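Local coordinates for extracellular protein 11-1 (Passalora fulva, PDB 6ZUS) that acts as a secreted, zinc-binding avirulence effector of a plant-pathogenic fungus, one of a structurally conserved family that displays epistatic interactions with plant resistance proteins, at residues A10-V14 / Q37-W41; R111-E116 / Y127-F132. All coordinates share one frame; numbering follows the deposited sequence.

Contact 1 (A10-V14 / Q37-W41)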
ATOM      1  N   ALA A  10      -3.041   4.929   5.337  1.00 20.00           N
ATOM      2  CA  ALA A  10      -1.615   4.842   4.966  1.00 20.87           C
ATOM      3  C   ALA A  10      -1.439   3.526   4.189  1.00 19.31           C
ATOM      4  O   ALA A  10      -1.640   2.480   4.782  1.00 20.24           O
ATOM      5  CB  ALA A  10      -0.730   4.889   6.180  1.00 21.11           C
ATOM      6  N   LEU A  11      -1.108   3.612   2.911  1.00 19.85           N
ATOM      7  CA  LEU A  11      -0.979   2.444   1.974  1.00 18.64           C
ATOM      8  C   LEU A  11       0.488   2.272   1.595  1.00 17.68           C
ATOM      9  O   LEU A  11       1.228   3.293   1.418  1.00 16.99           O
ATOM     10  CB  LEU A  11      -1.810   2.692   0.718  1.00 18.74           C
ATOM     11  CG  LEU A  11      -3.321   2.823   0.932  1.00 18.20           C
ATOM     12  CD1 LEU A  11      -3.957   3.513  -0.239  1.00 20.88           C
ATOM     13  CD2 LEU A  11      -3.957   1.474   1.151  1.00 20.77           C
ATOM     14  N   LYS A  12       0.878   1.035   1.389  1.00 17.60           N
ATOM     15  CA  LYS A  12       2.256   0.737   0.929  1.00 18.00           C
ATOM     16  C   LYS A  12       2.255  -0.542   0.091  1.00 15.75           C
ATOM     17  O   LYS A  12       1.639  -1.560   0.505  1.00 18.02           O
ATOM     18  CB  LYS A  12       3.218   0.676   2.115  1.00 18.59           C
ATOM     19  CG  LYS A  12       4.647   0.428   1.709  1.00 22.89           C
ATOM     20  CD  LYS A  12       5.619   0.789   2.769  1.00 29.10           C
ATOM     21  CE  LYS A  12       5.860  -0.277   3.780  1.00 34.31           C
ATOM     22  NZ  LYS A  12       7.237  -0.138   4.335  1.00 43.10           N
ATOM     23  N   TRP A  13       2.831  -0.394  -1.084  1.00 16.47           N
ATOM     24  CA  TRP A  13       3.051  -1.457  -2.093  1.00 16.57           C
ATOM     25  C   TRP A  13       4.475  -1.957  -1.907  1.00 16.98           C
ATOM     26  O   TRP A  13       5.421  -1.130  -1.836  1.00 17.66           O
ATOM     27  CB  TRP A  13       2.837  -0.875  -3.466  1.00 17.78           C
ATOM     28  CG  TRP A  13       2.963  -1.864  -4.564  1.00 19.40           C
ATOM     29  CD1 TRP A  13       1.941  -2.495  -5.216  1.00 21.15           C
ATOM     30  CD2 TRP A  13       4.186  -2.255  -5.217  1.00 18.72           C
ATOM     31  NE1 TRP A  13       2.445  -3.261  -6.222  1.00 21.35           N
ATOM     32  CE2 TRP A  13       3.816  -3.166  -6.239  1.00 20.62           C
ATOM     33  CE3 TRP A  13       5.541  -1.933  -5.058  1.00 19.78           C
ATOM     34  CZ2 TRP A  13       4.752  -3.751  -7.084  1.00 19.46           C
ATOM     35  CZ3 TRP A  13       6.476  -2.534  -5.885  1.00 18.80           C
ATOM     36  CH2 TRP A  13       6.076  -3.428  -6.873  1.00 20.28           C
ATOM     37  N   VAL A  14       4.665  -3.260  -1.796  1.00 16.41           N
ATOM     38  CA  VAL A  14       5.992  -3.831  -1.449  1.00 17.74           C
ATOM     39  C   VAL A  14       6.363  -4.943  -2.428  1.00 18.55           C
ATOM     40  O   VAL A  14       5.520  -5.817  -2.680  1.00 16.00           O
ATOM     41  CB  VAL A  14       6.054  -4.326   0.012  1.00 18.30           C
ATOM     42  CG1 VAL A  14       7.477  -4.751   0.356  1.00 17.48           C
ATOM     43  CG2 VAL A  14       5.534  -3.298   1.026  1.00 19.34           C
ATOM     44  N   GLN A  37       4.632   2.179 -10.220  1.00 24.16           N
ATOM     45  CA  GLN A  37       3.739   1.224  -9.485  1.00 24.46           C
ATOM     46  C   GLN A  37       2.638   2.028  -8.794  1.00 21.56           C
ATOM     47  O   GLN A  37       1.458   1.647  -8.906  1.00 21.90           O
ATOM     48  CB  GLN A  37       4.548   0.339  -8.530  1.00 23.72           C
ATOM     49  CG  GLN A  37       5.306  -0.741  -9.319  1.00 24.35           C
ATOM     50  CD  GLN A  37       4.462  -1.813  -9.963  1.00 24.44           C
ATOM     51  OE1 GLN A  37       3.279  -1.993  -9.697  1.00 25.11           O
ATOM     52  NE2 GLN A  37       5.101  -2.659 -10.752  1.00 31.21           N
ATOM     53  N   PHE A  38       2.994   3.120  -8.115  1.00 22.15           N
ATOM     54  CA  PHE A  38       1.984   3.990  -7.471  1.00 22.96           C
ATOM     55  C   PHE A  38       0.939   4.443  -8.511  1.00 21.97           C
ATOM     56  O   PHE A  38      -0.276   4.429  -8.248  1.00 21.23           O
ATOM     57  CB  PHE A  38       2.628   5.170  -6.760  1.00 22.99           C
ATOM     58  CG  PHE A  38       1.630   6.209  -6.345  1.00 21.82           C
ATOM     59  CD1 PHE A  38       0.850   6.030  -5.213  1.00 21.90           C
ATOM     60  CD2 PHE A  38       1.432   7.347  -7.125  1.00 23.78           C
ATOM     61  CE1 PHE A  38      -0.087   6.970  -4.849  1.00 22.03           C
ATOM     62  CE2 PHE A  38       0.503   8.299  -6.751  1.00 25.83           C
ATOM     63  CZ  PHE A  38      -0.273   8.095  -5.635  1.00 24.97           C
ATOM     64  N   ASN A  39       1.377   4.849  -9.690  1.00 23.94           N
ATOM     65  CA  ASN A  39       0.463   5.316 -10.771  1.00 24.79           C
ATOM     66  C   ASN A  39      -0.533   4.215 -11.165  1.00 23.47           C
ATOM     67  O   ASN A  39      -1.608   4.562 -11.621  1.00 23.70           O
ATOM     68  CB  ASN A  39       1.254   5.832 -11.973  1.00 28.15           C
ATOM     69  CG  ASN A  39       1.968   7.138 -11.662  1.00 33.26           C
ATOM     70  OD1 ASN A  39       1.659   7.826 -10.676  1.00 31.07           O
ATOM     71  ND2 ASN A  39       2.924   7.482 -12.511  1.00 35.63           N
ATOM     72  N   LEU A  40      -0.226   2.914 -10.961  1.00 20.31           N
ATOM     73  CA  LEU A  40      -1.171   1.815 -11.299  1.00 20.72           C
ATOM     74  C   LEU A  40      -2.213   1.568 -10.207  1.00 19.20           C
ATOM     75  O   LEU A  40      -3.178   0.823 -10.463  1.00 19.38           O
ATOM     76  CB  LEU A  40      -0.359   0.547 -11.510  1.00 24.44           C
ATOM     77  CG  LEU A  40       0.517   0.564 -12.760  1.00 29.78           C
ATOM     78  CD1 LEU A  40       1.423  -0.667 -12.784  1.00 31.45           C
ATOM     79  CD2 LEU A  40      -0.372   0.631 -14.010  1.00 29.53           C
ATOM     80  N   TRP A  41      -2.021   2.089  -8.997  1.00 18.10           N
ATOM     81  CA  TRP A  41      -3.047   1.933  -7.935  1.00 18.58           C
ATOM     82  C   TRP A  41      -4.390   2.451  -8.456  1.00 20.65           C
ATOM     83  O   TRP A  41      -4.405   3.489  -9.161  1.00 21.50           O
ATOM     84  CB  TRP A  41      -2.695   2.646  -6.624  1.00 17.75           C
ATOM     85  CG  TRP A  41      -1.439   2.207  -5.950  1.00 17.42           C
ATOM     86  CD1 TRP A  41      -0.515   1.294  -6.366  1.00 17.43           C
ATOM     87  CD2 TRP A  41      -0.972   2.739  -4.701  1.00 17.63           C
ATOM     88  NE1 TRP A  41       0.485   1.200  -5.435  1.00 18.25           N
ATOM     89  CE2 TRP A  41       0.240   2.087  -4.409  1.00 17.07           C
ATOM     90  CE3 TRP A  41      -1.467   3.705  -3.802  1.00 18.24           C
ATOM     91  CZ2 TRP A  41       0.970   2.399  -3.247  1.00 17.84           C
ATOM     92  CZ3 TRP A  41      -0.773   3.965  -2.642  1.00 17.45           C
ATOM     93  CH2 TRP A  41       0.435   3.319  -2.368  1.00 18.53           C
TER
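The side chain of Gln37 lies over one face of the Trp13 indole, and this is where helix 31-40 meets strand 6-20 through a CH-pi contact. CG of Gln37 sits 3.9 Å from the centroid of the six-membered ring of Trp13. Trp13 CG stands anti to the backbone N (chi1 -177°), which carries its indole out beneath the Gln37 amide. That amide turns nearly parallel to the indole, the two planes 14° apart, because the Gln37 chain bends at its second torsion. OE1 of Gln37 therefore rests above the rim of the ring, 3.5 Å from Trp13 CZ2, with no hydrogen bond across the contact.

The two tryptophans form an oblique pair. The five-membered rings of Trp13 and Trp41 are 5.7 Å apart between centroids, with planes at 35°. CB of Trp13 approaches the edge of the Trp41 indole, 3.7 Å from Trp41 NE1. That nitrogen is buried here and has no hydrogen-bonding partner in the model.

Strand 6-20 is an inner strand of the four-stranded antiparallel sheet that forms the core of this effector fold. The CB atoms of Leu11 and Trp13 both point toward 37-41, whereas CB of Lys12 points away. Leu109 of helix 101-109 touches Leu11, Trp13 and Trp41, so both helices cover this part of the sheet. A zinc ion lies about 4 Å, between nearest atoms, from the Trp13 side chain; neighbouring His15 binds zinc in a structure of this protein, though none is bound to it here.

The remaining contacts are apolar. The Leu11 chain runs counter to the Trp41 indole, with CB of Leu11 3.7 Å from Trp41 CZ3. CD1 of Leu11 adds a longer approach of 4.0 Å to Trp41 CZ3.

Contact 2 (R111-E116 / Y127-F132)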
ATOM      1  N   ARG A 111      -2.618  -6.401  -4.445  1.00 17.76           N
ATOM      2  CA  ARG A 111      -1.712  -7.404  -3.835  1.00 17.78           C
ATOM      3  C   ARG A 111      -2.250  -7.735  -2.449  1.00 19.31           C
ATOM      4  O   ARG A 111      -2.877  -6.857  -1.793  1.00 17.77           O
ATOM      5  CB  ARG A 111      -0.280  -6.884  -3.720  1.00 17.42           C
ATOM      6  CG  ARG A 111       0.336  -6.374  -5.017  1.00 18.47           C
ATOM      7  CD  ARG A 111       0.505  -7.506  -6.017  1.00 19.61           C
ATOM      8  NE  ARG A 111       1.134  -6.989  -7.212  1.00 21.78           N
ATOM      9  CZ  ARG A 111       1.839  -7.686  -8.120  1.00 21.83           C
ATOM     10  NH1 ARG A 111       1.986  -9.014  -8.044  1.00 19.87           N
ATOM     11  NH2 ARG A 111       2.357  -7.005  -9.137  1.00 22.03           N
ATOM     12  N   ARG A 112      -1.894  -8.930  -1.987  1.00 17.99           N
ATOM     13  CA  ARG A 112      -2.307  -9.454  -0.660  1.00 20.62           C
ATOM     14  C   ARG A 112      -1.844  -8.525   0.477  1.00 18.44           C
ATOM     15  O   ARG A 112      -0.616  -8.216   0.560  1.00 18.40           O
ATOM     16  CB  ARG A 112      -1.690 -10.821  -0.434  1.00 21.60           C
ATOM     17  CG  ARG A 112      -2.191 -11.449   0.848  1.00 29.15           C
ATOM     18  CD  ARG A 112      -1.621 -12.835   1.014  1.00 37.63           C
ATOM     19  NE  ARG A 112      -1.861 -13.217   2.401  1.00 51.36           N
ATOM     20  CZ  ARG A 112      -1.555 -14.404   2.927  1.00 60.50           C
ATOM     21  NH1 ARG A 112      -1.017 -15.342   2.161  1.00 63.76           N
ATOM     22  NH2 ARG A 112      -1.784 -14.637   4.218  1.00 63.73           N
ATOM     23  N   TRP A 113      -2.760  -8.194   1.373  1.00 19.03           N
ATOM     24  CA  TRP A 113      -2.511  -7.274   2.522  1.00 18.13           C
ATOM     25  C   TRP A 113      -1.986  -8.072   3.706  1.00 18.81           C
ATOM     26  O   TRP A 113      -2.444  -9.206   3.925  1.00 19.14           O
ATOM     27  CB  TRP A 113      -3.804  -6.539   2.855  1.00 19.31           C
ATOM     28  CG  TRP A 113      -3.855  -5.755   4.135  1.00 18.68           C
ATOM     29  CD1 TRP A 113      -3.728  -4.417   4.269  1.00 18.42           C
ATOM     30  CD2 TRP A 113      -4.140  -6.271   5.449  1.00 17.86           C
ATOM     31  NE1 TRP A 113      -3.883  -4.061   5.590  1.00 18.92           N
ATOM     32  CE2 TRP A 113      -4.208  -5.170   6.322  1.00 18.38           C
ATOM     33  CE3 TRP A 113      -4.424  -7.544   5.958  1.00 18.88           C
ATOM     34  CZ2 TRP A 113      -4.462  -5.306   7.692  1.00 20.24           C
ATOM     35  CZ3 TRP A 113      -4.724  -7.668   7.304  1.00 20.45           C
ATOM     36  CH2 TRP A 113      -4.747  -6.556   8.156  1.00 19.98           C
ATOM     37  N   TYR A 114      -1.066  -7.470   4.456  1.00 19.39           N
ATOM     38  CA  TYR A 114      -0.524  -8.034   5.714  1.00 19.54           C
ATOM     39  C   TYR A 114      -0.609  -6.939   6.772  1.00 18.52           C
ATOM     40  O   TYR A 114      -0.117  -5.834   6.539  1.00 16.43           O
ATOM     41  CB  TYR A 114       0.925  -8.524   5.559  1.00 19.71           C
ATOM     42  CG  TYR A 114       1.084  -9.794   4.766  1.00 20.27           C
ATOM     43  CD1 TYR A 114       1.112  -9.765   3.381  1.00 19.67           C
ATOM     44  CD2 TYR A 114       1.153 -11.037   5.407  1.00 22.27           C
ATOM     45  CE1 TYR A 114       1.243 -10.927   2.650  1.00 21.64           C
ATOM     46  CE2 TYR A 114       1.266 -12.212   4.678  1.00 21.98           C
ATOM     47  CZ  TYR A 114       1.327 -12.155   3.299  1.00 21.84           C
ATOM     48  OH  TYR A 114       1.467 -13.299   2.571  1.00 25.51           O
ATOM     49  N   ASP A 115      -1.177  -7.305   7.925  1.00 20.44           N
ATOM     50  CA  ASP A 115      -1.166  -6.469   9.148  1.00 20.47           C
ATOM     51  C   ASP A 115       0.299  -6.082   9.423  1.00 18.64           C
ATOM     52  O   ASP A 115       1.194  -6.944   9.237  1.00 17.64           O
ATOM     53  CB  ASP A 115      -1.807  -7.212  10.335  1.00 23.82           C
ATOM     54  CG  ASP A 115      -2.144  -6.259  11.490  1.00 27.13           C
ATOM     55  OD1 ASP A 115      -1.221  -5.665  12.037  1.00 28.48           O
ATOM     56  OD2 ASP A 115      -3.324  -5.974  11.686  1.00 33.68           O
ATOM     57  N   GLU A 116       0.522  -4.820   9.807  1.00 20.63           N
ATOM     58  CA  GLU A 116       1.843  -4.312  10.267  1.00 23.23           C
ATOM     59  C   GLU A 116       2.398  -5.172  11.407  1.00 21.45           C
ATOM     60  O   GLU A 116       3.642  -5.183  11.526  1.00 21.80           O
ATOM     61  CB  GLU A 116       1.810  -2.873  10.780  1.00 26.58           C
ATOM     62  CG  GLU A 116       1.489  -1.845   9.729  1.00 33.97           C
ATOM     63  CD  GLU A 116       2.323  -1.794   8.463  1.00 45.05           C
ATOM     64  OE1 GLU A 116       3.584  -1.952   8.524  1.00 44.74           O
ATOM     65  OE2 GLU A 116       1.679  -1.577   7.389  1.00 49.24           O
ATOM     66  N   TYR A 127       5.331 -10.034  -3.558  1.00 17.22           N
ATOM     67  CA  TYR A 127       4.592  -8.770  -3.730  1.00 16.60           C
ATOM     68  C   TYR A 127       3.473  -8.751  -2.728  1.00 18.91           C
ATOM     69  O   TYR A 127       2.700  -9.759  -2.674  1.00 17.52           O
ATOM     70  CB  TYR A 127       3.999  -8.674  -5.118  1.00 19.22           C
ATOM     71  CG  TYR A 127       5.020  -8.551  -6.212  1.00 18.27           C
ATOM     72  CD1 TYR A 127       5.584  -9.669  -6.775  1.00 17.93           C
ATOM     73  CD2 TYR A 127       5.396  -7.307  -6.699  1.00 19.52           C
ATOM     74  CE1 TYR A 127       6.490  -9.577  -7.809  1.00 19.09           C
ATOM     75  CE2 TYR A 127       6.288  -7.200  -7.737  1.00 18.88           C
ATOM     76  CZ  TYR A 127       6.841  -8.337  -8.300  1.00 18.59           C
ATOM     77  OH  TYR A 127       7.730  -8.165  -9.334  1.00 21.47           O
ATOM     78  N   TYR A 128       3.316  -7.631  -2.004  1.00 16.69           N
ATOM     79  CA  TYR A 128       2.256  -7.536  -0.970  1.00 16.18           C
ATOM     80  C   TYR A 128       1.988  -6.058  -0.681  1.00 17.32           C
ATOM     81  O   TYR A 128       2.707  -5.147  -1.194  1.00 15.99           O
ATOM     82  CB  TYR A 128       2.586  -8.366   0.277  1.00 16.04           C
ATOM     83  CG  TYR A 128       3.912  -8.087   0.970  1.00 16.17           C
ATOM     84  CD1 TYR A 128       5.081  -8.658   0.488  1.00 18.20           C
ATOM     85  CD2 TYR A 128       4.033  -7.248   2.090  1.00 17.25           C
ATOM     86  CE1 TYR A 128       6.311  -8.419   1.080  1.00 19.20           C
ATOM     87  CE2 TYR A 128       5.272  -6.980   2.682  1.00 17.43           C
ATOM     88  CZ  TYR A 128       6.414  -7.597   2.193  1.00 18.74           C
ATOM     89  OH  TYR A 128       7.620  -7.404   2.799  1.00 18.91           O
ATOM     90  N   SER A 129       0.959  -5.880   0.128  1.00 17.34           N
ATOM     91  CA  SER A 129       0.438  -4.542   0.480  1.00 16.68           C
ATOM     92  C   SER A 129       0.350  -4.394   1.996  1.00 16.25           C
ATOM     93  O   SER A 129       0.235  -5.397   2.741  1.00 16.18           O
ATOM     94  CB  SER A 129      -0.900  -4.293  -0.186  1.00 18.83           C
ATOM     95  OG  SER A 129      -1.879  -5.161   0.316  1.00 16.34           O
ATOM     96  N   ARG A 130       0.447  -3.144   2.420  1.00 16.70           N
ATOM     97  CA  ARG A 130       0.180  -2.660   3.790  1.00 17.25           C
ATOM     98  C   ARG A 130      -0.928  -1.605   3.682  1.00 17.58           C
ATOM     99  O   ARG A 130      -0.976  -0.812   2.686  1.00 17.55           O
ATOM    100  CB  ARG A 130       1.405  -2.039   4.450  1.00 18.71           C
ATOM    101  CG  ARG A 130       2.658  -2.896   4.370  1.00 20.57           C
ATOM    102  CD  ARG A 130       2.459  -4.133   5.240  1.00 21.46           C
ATOM    103  NE  ARG A 130       3.757  -4.689   5.549  1.00 18.98           N
ATOM    104  CZ  ARG A 130       3.996  -5.592   6.503  1.00 19.80           C
ATOM    105  NH1 ARG A 130       3.001  -6.065   7.230  1.00 17.36           N
ATOM    106  NH2 ARG A 130       5.229  -5.998   6.726  1.00 19.41           N
ATOM    107  N   GLY A 131      -1.778  -1.593   4.679  1.00 17.94           N
ATOM    108  CA  GLY A 131      -2.780  -0.510   4.794  1.00 19.13           C
ATOM    109  C   GLY A 131      -3.198  -0.414   6.238  1.00 20.51           C
ATOM    110  O   GLY A 131      -3.522  -1.465   6.844  1.00 21.11           O
ATOM    111  N   PHE A 132      -3.181   0.788   6.784  1.00 20.56           N
ATOM    112  CA  PHE A 132      -3.694   1.014   8.154  1.00 22.16           C
ATOM    113  C   PHE A 132      -4.295   2.423   8.237  1.00 20.13           C
ATOM    114  O   PHE A 132      -3.910   3.337   7.502  1.00 19.62           O
ATOM    115  CB  PHE A 132      -2.567   0.719   9.162  1.00 24.88           C
ATOM    116  CG  PHE A 132      -1.371   1.624   9.039  1.00 26.90           C
ATOM    117  CD1 PHE A 132      -1.350   2.855   9.691  1.00 30.97           C
ATOM    118  CD2 PHE A 132      -0.230   1.215   8.346  1.00 29.12           C
ATOM    119  CE1 PHE A 132      -0.242   3.686   9.580  1.00 31.49           C
ATOM    120  CE2 PHE A 132       0.880   2.039   8.267  1.00 28.63           C
ATOM    121  CZ  PHE A 132       0.869   3.271   8.876  1.00 31.49           C
TER
HETATM  122  O   HOH W   1       0.176 -10.620  -3.356  1.00 25.16           O
HETATM  123  O   HOH W   2      -0.757  -3.122   6.969  1.00 18.31           O
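Arg111 and Tyr127 extend alongside one another in the same direction, the guanidinium lying flat on the phenol ring with planes 10° apart. The centres are 4.3 Å apart and the overlap is off-centre, making a cation-pi stack.

Ser129 OG donates to Arg111 O at 2.9 Å from above the carbonyl plane. The Ser129 backbone bridges Trp113: its N-H goes to Arg112 O, and its O receives Tyr114 N.

With CG anti to the backbone N (chi1 169°), the Trp113 indole swings obliquely across the strand and brings NE1 to Gly131 O at 2.9 Å. This bond is almost straight (174°), lies in both the indole and carbonyl planes, and uses a carbonyl lone pair.

Tyr114 lies crosswise to Tyr128, with Tyr114 CD1 3.7 Å from Tyr128 CB. Tyr128 OH turns to Asp120 and Gln16.

Arg130 brings its guanidinium edge to the loop, where NH1 donates to Tyr114 O at 3.2 Å. NH1 also bonds Glu118 O, and NH2 forms a salt bridge with Asp120. OE1 of Glu116, which also bonds a glycerol probably from the crystallisation liquor, stands over one guanidinium face, 4.0 Å from Arg130 NE; no N-H points at it, so the attraction is probably one of charge alone. A water accepts from Gly131 N beside Tyr114 O and Glu116 OE2.

The loop thus runs along 127-138, an edge strand of the four-stranded sheet. Strand 6-20 pairs with this strand through Val14, Lys12 and Ala10, while helix 101-109 places Thr105 against both Trp113 and Ser129.

How the contacts relate
Contact 1 and contact 2 have centres about 10 Å apart and follow one another along the chain, contact 1 being complete in sequence before residue 111. They share the four-stranded antiparallel sheet, in which strands 6-20 and 127-138 are neighbours. Lys12 O to Arg130 N and Val14 N to Tyr128 O, each 2.8 Å, are probable hydrogen bonds joining them, and Trp13 CZ2 packs 3.6 Å from Tyr127 CD2. Contact 1 packs helix 31-40 against the sheet, whereas contact 2 fastens the loop after helix 101-109 onto one of its two edge strands, 127-138. The first strand and the last thus pair side by side, with helix 31-40 and the loop 111-116 packed onto them.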